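Local coordinates for uncharacterized protein (Escherichia coli O157:H7, PDB 4ZV9) that is of unknown function but belongs to the dienelactone hydrolase family of alpha/beta hydrolases and is probably a hydrolase, at residues A[166-171]-A[195-200]. Residues are numbered along the deposited sequence; the frame is centred on the assembly and turned at random.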
loop_
_atom_site.group_PDB
_atom_site.type_symbol
_atom_site.label_atom_id
_atom_site.label_comp_id
_atom_site.label_asym_id
_atom_site.label_seq_id
_atom_site.Cartn_x
_atom_site.Cartn_y
_atom_site.Cartn_z
ATOM N N GLU A 166 3.479 7.135 14.509
ATOM C CA GLU A 166 2.209 7.436 15.176
ATOM C C GLU A 166 1.020 6.688 14.550
ATOM O O GLU A 166 0.034 6.422 15.230
ATOM C CB GLU A 166 1.925 8.941 15.196
ATOM C CG GLU A 166 2.995 9.788 15.878
ATOM C CD GLU A 166 3.298 9.374 17.312
ATOM O OE1 GLU A 166 2.383 8.943 18.040
ATOM O OE2 GLU A 166 4.471 9.469 17.717
ATOM N N ALA A 167 1.121 6.338 13.269
ATOM C CA ALA A 167 0.060 5.603 12.603
ATOM C C ALA A 167 -0.065 4.187 13.169
ATOM O O ALA A 167 0.931 3.464 13.261
ATOM C CB ALA A 167 0.343 5.512 11.109
ATOM N N PRO A 168 -1.298 3.786 13.530
ATOM C CA PRO A 168 -1.554 2.403 13.940
ATOM C C PRO A 168 -1.181 1.438 12.821
ATOM O O PRO A 168 -1.598 1.642 11.677
ATOM C CB PRO A 168 -3.063 2.381 14.186
ATOM C CG PRO A 168 -3.391 3.779 14.569
ATOM C CD PRO A 168 -2.477 4.646 13.745
ATOM N N LEU A 169 -0.401 0.420 13.164
ATOM C CA LEU A 169 0.150 -0.531 12.186
ATOM C C LEU A 169 -0.527 -1.883 12.216
ATOM O O LEU A 169 -0.675 -2.483 13.291
ATOM C CB LEU A 169 1.625 -0.777 12.494
ATOM C CG LEU A 169 2.625 0.293 12.097
ATOM C CD1 LEU A 169 3.933 0.038 12.833
ATOM C CD2 LEU A 169 2.825 0.253 10.598
ATOM N N LEU A 170 -0.918 -2.367 11.046
ATOM C CA LEU A 170 -1.450 -3.714 10.906
ATOM C C LEU A 170 -0.468 -4.418 9.994
ATOM O O LEU A 170 -0.384 -4.091 8.811
ATOM C CB LEU A 170 -2.858 -3.722 10.304
ATOM C CG LEU A 170 -3.413 -5.108 9.961
ATOM C CD1 LEU A 170 -3.537 -6.000 11.194
ATOM C CD2 LEU A 170 -4.759 -4.966 9.274
ATOM N N LEU A 171 0.267 -5.392 10.530
ATOM C CA LEU A 171 1.279 -6.074 9.737
ATOM C C LEU A 171 0.900 -7.524 9.412
ATOM O O LEU A 171 0.508 -8.290 10.296
ATOM C CB LEU A 171 2.637 -6.038 10.437
ATOM C CG LEU A 171 3.091 -4.645 10.892
ATOM C CD1 LEU A 171 2.767 -4.428 12.365
ATOM C CD2 LEU A 171 4.577 -4.450 10.685
ATOM N N ASN A 195 5.576 1.750 23.192
ATOM C CA ASN A 195 4.118 1.761 23.386
ATOM C C ASN A 195 3.320 2.120 22.142
ATOM O O ASN A 195 2.346 2.863 22.221
ATOM C CB ASN A 195 3.765 2.717 24.529
ATOM C CG ASN A 195 4.411 2.312 25.838
ATOM O OD1 ASN A 195 4.980 1.237 25.950
ATOM N ND2 ASN A 195 4.308 3.163 26.839
ATOM N N LYS A 196 3.725 1.567 21.004
ATOM C CA LYS A 196 3.053 1.848 19.740
ATOM C C LYS A 196 1.867 0.925 19.509
ATOM O O LYS A 196 1.852 -0.210 19.983
ATOM C CB LYS A 196 4.038 1.730 18.579
ATOM C CG LYS A 196 5.229 2.675 18.685
ATOM C CD LYS A 196 4.794 4.134 18.747
ATOM C CE LYS A 196 5.994 5.060 18.812
ATOM N NZ LYS A 196 5.588 6.492 18.882
ATOM N N VAL A 197 0.860 1.446 18.811
ATOM C CA VAL A 197 -0.356 0.698 18.510
ATOM C C VAL A 197 -0.083 -0.139 17.277
ATOM O O VAL A 197 0.232 0.405 16.214
ATOM C CB VAL A 197 -1.557 1.651 18.260
ATOM C CG1 VAL A 197 -2.795 0.886 17.788
ATOM C CG2 VAL A 197 -1.881 2.437 19.531
ATOM N N TYR A 198 -0.199 -1.458 17.408
ATOM C CA TYR A 198 -0.019 -2.343 16.267
ATOM C C TYR A 198 -0.693 -3.682 16.496
ATOM O O TYR A 198 -0.991 -4.053 17.628
ATOM C CB TYR A 198 1.474 -2.594 16.001
ATOM C CG TYR A 198 2.096 -3.585 16.966
ATOM C CD1 TYR A 198 2.506 -3.186 18.232
ATOM C CD2 TYR A 198 2.242 -4.924 16.626
ATOM C CE1 TYR A 198 3.048 -4.089 19.125
ATOM C CE2 TYR A 198 2.794 -5.840 17.516
ATOM C CZ TYR A 198 3.192 -5.414 18.759
ATOM O OH TYR A 198 3.737 -6.315 19.650
ATOM N N GLU A 199 -0.948 -4.389 15.399
ATOM C CA GLU A 199 -1.383 -5.786 15.444
ATOM C C GLU A 199 -0.608 -6.468 14.333
ATOM O O GLU A 199 -0.454 -5.901 13.248
ATOM C CB GLU A 199 -2.886 -5.967 15.219
ATOM C CG GLU A 199 -3.752 -5.509 16.376
ATOM C CD GLU A 199 -5.229 -5.808 16.171
ATOM O OE1 GLU A 199 -5.582 -6.585 15.256
ATOM O OE2 GLU A 199 -6.048 -5.271 16.943
ATOM N N ALA A 200 -0.083 -7.656 14.616
ATOM C CA ALA A 200 0.689 -8.385 13.616
ATOM C C ALA A 200 0.186 -9.802 13.537
ATOM O O ALA A 200 -0.152 -10.404 14.550
ATOM C CB ALA A 200 2.167 -8.370 13.954
HETATM O O HOH W 1 2.137 6.339 19.341
HETATM O O HOH W 2 2.022 2.631 15.677
#
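Leu171, Glu199 and Val197 bury the most surface where two parallel strands begin to pair. Glu199 lies between Leu169 and Leu171 in the register, bonding to both through its backbone. Its N donates to Leu169 O at 2.9 Å, and its O accepts from Leu171 N at 2.9 Å. Leu171 also sets CD1 3.7 Å from Glu199 O and touches Tyr198 CB with the same methyl. With CG beside the backbone N (chi1 -51°), CD1 lies over the oxygen this N bonds to. Above the other face, Leu170 CD1 meets Glu199 CB at 4.1 Å. The Glu199 carboxylate reaches elsewhere, to Tyr201 OH. Val197 O takes Leu169 N at 3.1 Å, with the donor tilted 26° from the carbonyl plane. A water donates to this same oxygen and to Ala167 O, bridging the segments just before the strands pair. Val197 turns CG1 opposite its backbone N (chi1 174°), against Pro168 CB at 3.9 Å. Farther out, Lys196 NZ makes a long salt bridge to Glu166 OE2 at 3.4 Å, but its hydrogen bonds go to Ala163 O and Ile165 O. This pairing continues the parallel sheet of the alpha/beta hydrolase fold beyond strand 148-151, whose Ala149 makes backbone hydrogen bonds with Pro168 and Leu170. Helix 184-193 packs on the Leu169, Leu171 and Tyr198 side, while Trp233 and Tyr237 of helix 220-237 cover Leu170, Glu199, Pro168 and Val197.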